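Local structure of N-acetylneuraminic acid outer membrane channel protein NanC (Escherichia coli, 2WJR) at residues Asp3-Tyr8 / Ser205-Val210. The protein forms a monomeric, weakly anion-selective outer-membrane channel that lets N-acetylneuraminic acid, the commonest sialic acid of host cell surfaces, enter the bacterium. The protein carries 1 engineered substitution. Residues are numbered along the deposited sequence; the frame is centred on the assembly and turned at random.
Sequences DVRGGY and SYRIGV
Val4, Gly6 and Tyr8 each exchange two backbone hydrogen bonds with Val210, Ile208 and Tyr206 respectively, an antiparallel ladder whose shortest rungs are Gly6 N to Ile208 O and Tyr8 N to Tyr206 O, both 2.8 Å. At the non-hydrogen-bonded pairs between them the backbones close in: Arg5 CA lies 4.1 Å from Gly209 CA, and CA-H...O contacts, such as Gly7 CA to Tyr206 O at 3.2 Å, accompany the bonds. Arg207 CG lies 3.6 Å from Gly7 CA, in the space a beta carbon on Gly7 would need. This ladder is the seam of the KdgM-family beta-barrel, pairing the first transmembrane strand with the last. Val4, Tyr8, Tyr206, Ile208 and Val210 occupy the outer, lipid-facing side, where the two tyrosines run alongside each other, Tyr206 CD1 meeting the edge of the Tyr8 ring at CD2 (4.1 Å); the Tyr8 hydroxyl bonds His13 ND1. Arg5 and Arg207 stand on the other side, toward the channel, with their guanidiniums stacked: the planes are 19° apart, the centres 3.7 Å, and Arg5 NH2 sits over the centre of the Arg207 group. Arg5 reaches this position by a bend at chi3 (66°). Arg5 NH1 and Arg207 NH1 are 3.3 Å apart, two donors of like charge; salt bridges to Glu16, Glu185 and Asp187 on the adjoining strands probably balance the charge of Arg207. With a leucine in place of Arg5, the Arg207 guanidinium would probably lose its flat stacking partner and the channel wall a positive charge. Ser205 OG hydrogen-bonds Asp187, and Asp3 OD1 bonds the Tyr183 hydroxyl.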
ATOM      1  N   ASP A   3       2.819   8.355  11.091  1.00 27.49           N
ATOM      2  CA  ASP A   3       1.474   7.821  10.927  1.00 26.45           C
ATOM      3  C   ASP A   3       1.354   6.572  11.797  1.00 25.39           C
ATOM      4  O   ASP A   3       2.251   5.718  11.800  1.00 24.59           O
ATOM      5  CB  ASP A   3       1.224   7.485   9.454  1.00 26.71           C
ATOM      6  CG  ASP A   3      -0.242   7.239   9.139  1.00 27.14           C
ATOM      7  OD1 ASP A   3      -0.801   6.184   9.525  1.00 28.65           O
ATOM      8  OD2 ASP A   3      -0.833   8.088   8.454  1.00 31.04           O
ATOM      9  N   VAL A   4       0.246   6.478  12.522  1.00 24.89           N
ATOM     10  CA  VAL A   4      -0.067   5.330  13.379  1.00 24.69           C
ATOM     11  C   VAL A   4      -1.443   4.837  12.947  1.00 24.00           C
ATOM     12  O   VAL A   4      -2.365   5.628  12.821  1.00 23.61           O
ATOM     13  CB  VAL A   4      -0.104   5.724  14.875  1.00 25.41           C
ATOM     14  CG1 VAL A   4      -0.424   4.508  15.732  1.00 26.46           C
ATOM     15  CG2 VAL A   4       1.239   6.338  15.311  1.00 26.23           C
ATOM     16  N   ARG A   5      -1.581   3.547  12.687  1.00 23.88           N
ATOM     17  CA  ARG A   5      -2.834   3.038  12.141  1.00 23.93           C
ATOM     18  C   ARG A   5      -3.143   1.693  12.734  1.00 23.81           C
ATOM     19  O   ARG A   5      -2.275   0.851  12.831  1.00 24.98           O
ATOM     20  CB  ARG A   5      -2.759   2.909  10.610  1.00 24.02           C
ATOM     21  CG  ARG A   5      -4.092   2.643   9.945  1.00 22.88           C
ATOM     22  CD  ARG A   5      -3.945   2.392   8.452  1.00 22.18           C
ATOM     23  NE  ARG A   5      -3.216   1.164   8.203  1.00 21.27           N
ATOM     24  CZ  ARG A   5      -2.727   0.787   7.028  1.00 22.64           C
ATOM     25  NH1 ARG A   5      -2.888   1.539   5.958  1.00 21.81           N
ATOM     26  NH2 ARG A   5      -2.074  -0.356   6.926  1.00 23.92           N
ATOM     27  N   GLY A   6      -4.391   1.510  13.125  1.00 24.23           N
ATOM     28  CA  GLY A   6      -4.884   0.206  13.595  1.00 24.78           C
ATOM     29  C   GLY A   6      -5.949  -0.286  12.638  1.00 24.48           C
ATOM     30  O   GLY A   6      -6.741   0.503  12.151  1.00 24.69           O
ATOM     31  N   GLY A   7      -5.980  -1.591  12.386  1.00 25.51           N
ATOM     32  CA  GLY A   7      -6.937  -2.155  11.445  1.00 26.20           C
ATOM     33  C   GLY A   7      -7.457  -3.518  11.832  1.00 26.51           C
ATOM     34  O   GLY A   7      -6.748  -4.294  12.463  1.00 26.37           O
ATOM     35  N   TYR A   8      -8.702  -3.783  11.444  1.00 27.57           N
ATOM     36  CA  TYR A   8      -9.321  -5.103  11.611  1.00 28.43           C
ATOM     37  C   TYR A   8      -9.651  -5.713  10.253  1.00 28.36           C
ATOM     38  O   TYR A   8     -10.277  -5.070   9.421  1.00 28.48           O
ATOM     39  CB  TYR A   8     -10.602  -5.009  12.459  1.00 28.62           C
ATOM     40  CG  TYR A   8     -11.325  -6.346  12.501  1.00 31.20           C
ATOM     41  CD1 TYR A   8     -10.746  -7.441  13.129  1.00 34.32           C
ATOM     42  CD2 TYR A   8     -12.544  -6.525  11.863  1.00 34.98           C
ATOM     43  CE1 TYR A   8     -11.378  -8.684  13.152  1.00 36.87           C
ATOM     44  CE2 TYR A   8     -13.190  -7.765  11.879  1.00 37.47           C
ATOM     45  CZ  TYR A   8     -12.594  -8.837  12.525  1.00 37.89           C
ATOM     46  OH  TYR A   8     -13.202 -10.069  12.542  1.00 41.93           O
ATOM     47  N   SER A 205     -11.641  -4.677   5.478  1.00 25.70           N
ATOM     48  CA  SER A 205     -10.612  -4.146   6.337  1.00 24.36           C
ATOM     49  C   SER A 205     -11.134  -2.802   6.813  1.00 24.33           C
ATOM     50  O   SER A 205     -11.586  -1.981   6.017  1.00 21.86           O
ATOM     51  CB  SER A 205      -9.280  -4.015   5.583  1.00 25.00           C
ATOM     52  OG  SER A 205      -8.304  -3.281   6.321  1.00 26.27           O
ATOM     53  N   TYR A 206     -11.124  -2.632   8.129  1.00 23.98           N
ATOM     54  CA  TYR A 206     -11.603  -1.427   8.775  1.00 25.24           C
ATOM     55  C   TYR A 206     -10.468  -0.849   9.570  1.00 25.05           C
ATOM     56  O   TYR A 206      -9.898  -1.506  10.423  1.00 25.46           O
ATOM     57  CB  TYR A 206     -12.772  -1.741   9.708  1.00 25.56           C
ATOM     58  CG  TYR A 206     -13.849  -2.503   9.015  1.00 24.97           C
ATOM     59  CD1 TYR A 206     -13.815  -3.893   8.963  1.00 24.93           C
ATOM     60  CD2 TYR A 206     -14.895  -1.841   8.388  1.00 27.38           C
ATOM     61  CE1 TYR A 206     -14.793  -4.597   8.314  1.00 26.49           C
ATOM     62  CE2 TYR A 206     -15.895  -2.550   7.717  1.00 27.24           C
ATOM     63  CZ  TYR A 206     -15.836  -3.914   7.690  1.00 26.19           C
ATOM     64  OH  TYR A 206     -16.826  -4.592   7.033  1.00 28.72           O
ATOM     65  N   ARG A 207     -10.158   0.408   9.299  1.00 25.66           N
ATOM     66  CA  ARG A 207      -8.959   1.008   9.834  1.00 25.27           C
ATOM     67  C   ARG A 207      -9.220   2.390  10.376  1.00 25.30           C
ATOM     68  O   ARG A 207     -10.040   3.137   9.854  1.00 24.06           O
ATOM     69  CB  ARG A 207      -7.899   1.112   8.739  1.00 25.15           C
ATOM     70  CG  ARG A 207      -7.211  -0.161   8.443  1.00 25.40           C
ATOM     71  CD  ARG A 207      -6.497  -0.110   7.093  1.00 24.49           C
ATOM     72  NE  ARG A 207      -5.887  -1.398   6.757  1.00 25.03           N
ATOM     73  CZ  ARG A 207      -5.169  -1.627   5.652  1.00 25.66           C
ATOM     74  NH1 ARG A 207      -4.992  -0.666   4.751  1.00 23.61           N
ATOM     75  NH2 ARG A 207      -4.649  -2.821   5.431  1.00 25.98           N
ATOM     76  N   ILE A 208      -8.471   2.718  11.414  1.00 25.71           N
ATOM     77  CA  ILE A 208      -8.481   4.058  11.973  1.00 26.26           C
ATOM     78  C   ILE A 208      -7.049   4.454  12.262  1.00 25.62           C
ATOM     79  O   ILE A 208      -6.234   3.636  12.697  1.00 24.92           O
ATOM     80  CB  ILE A 208      -9.339   4.142  13.247  1.00 27.00           C
ATOM     81  CG1 ILE A 208      -9.430   5.598  13.741  1.00 27.73           C
ATOM     82  CG2 ILE A 208      -8.758   3.227  14.317  1.00 28.76           C
ATOM     83  CD1 ILE A 208     -10.823   5.994  14.263  1.00 29.96           C
ATOM     84  N   GLY A 209      -6.739   5.719  11.993  1.00 25.63           N
ATOM     85  CA  GLY A 209      -5.390   6.205  12.191  1.00 25.39           C
ATOM     86  C   GLY A 209      -5.305   7.709  12.326  1.00 24.70           C
ATOM     87  O   GLY A 209      -6.302   8.423  12.271  1.00 24.17           O
ATOM     88  N   VAL A 210      -4.076   8.177  12.503  1.00 25.04           N
ATOM     89  CA  VAL A 210      -3.808   9.609  12.591  1.00 24.93           C
ATOM     90  C   VAL A 210      -2.396   9.875  12.113  1.00 24.98           C
ATOM     91  O   VAL A 210      -1.469   9.116  12.390  1.00 25.75           O
ATOM     92  CB  VAL A 210      -4.022  10.153  14.036  1.00 25.16           C
ATOM     93  CG1 VAL A 210      -3.254   9.326  15.021  1.00 23.54           C
ATOM     94  CG2 VAL A 210      -3.651  11.636  14.139  1.00 25.39           C
TER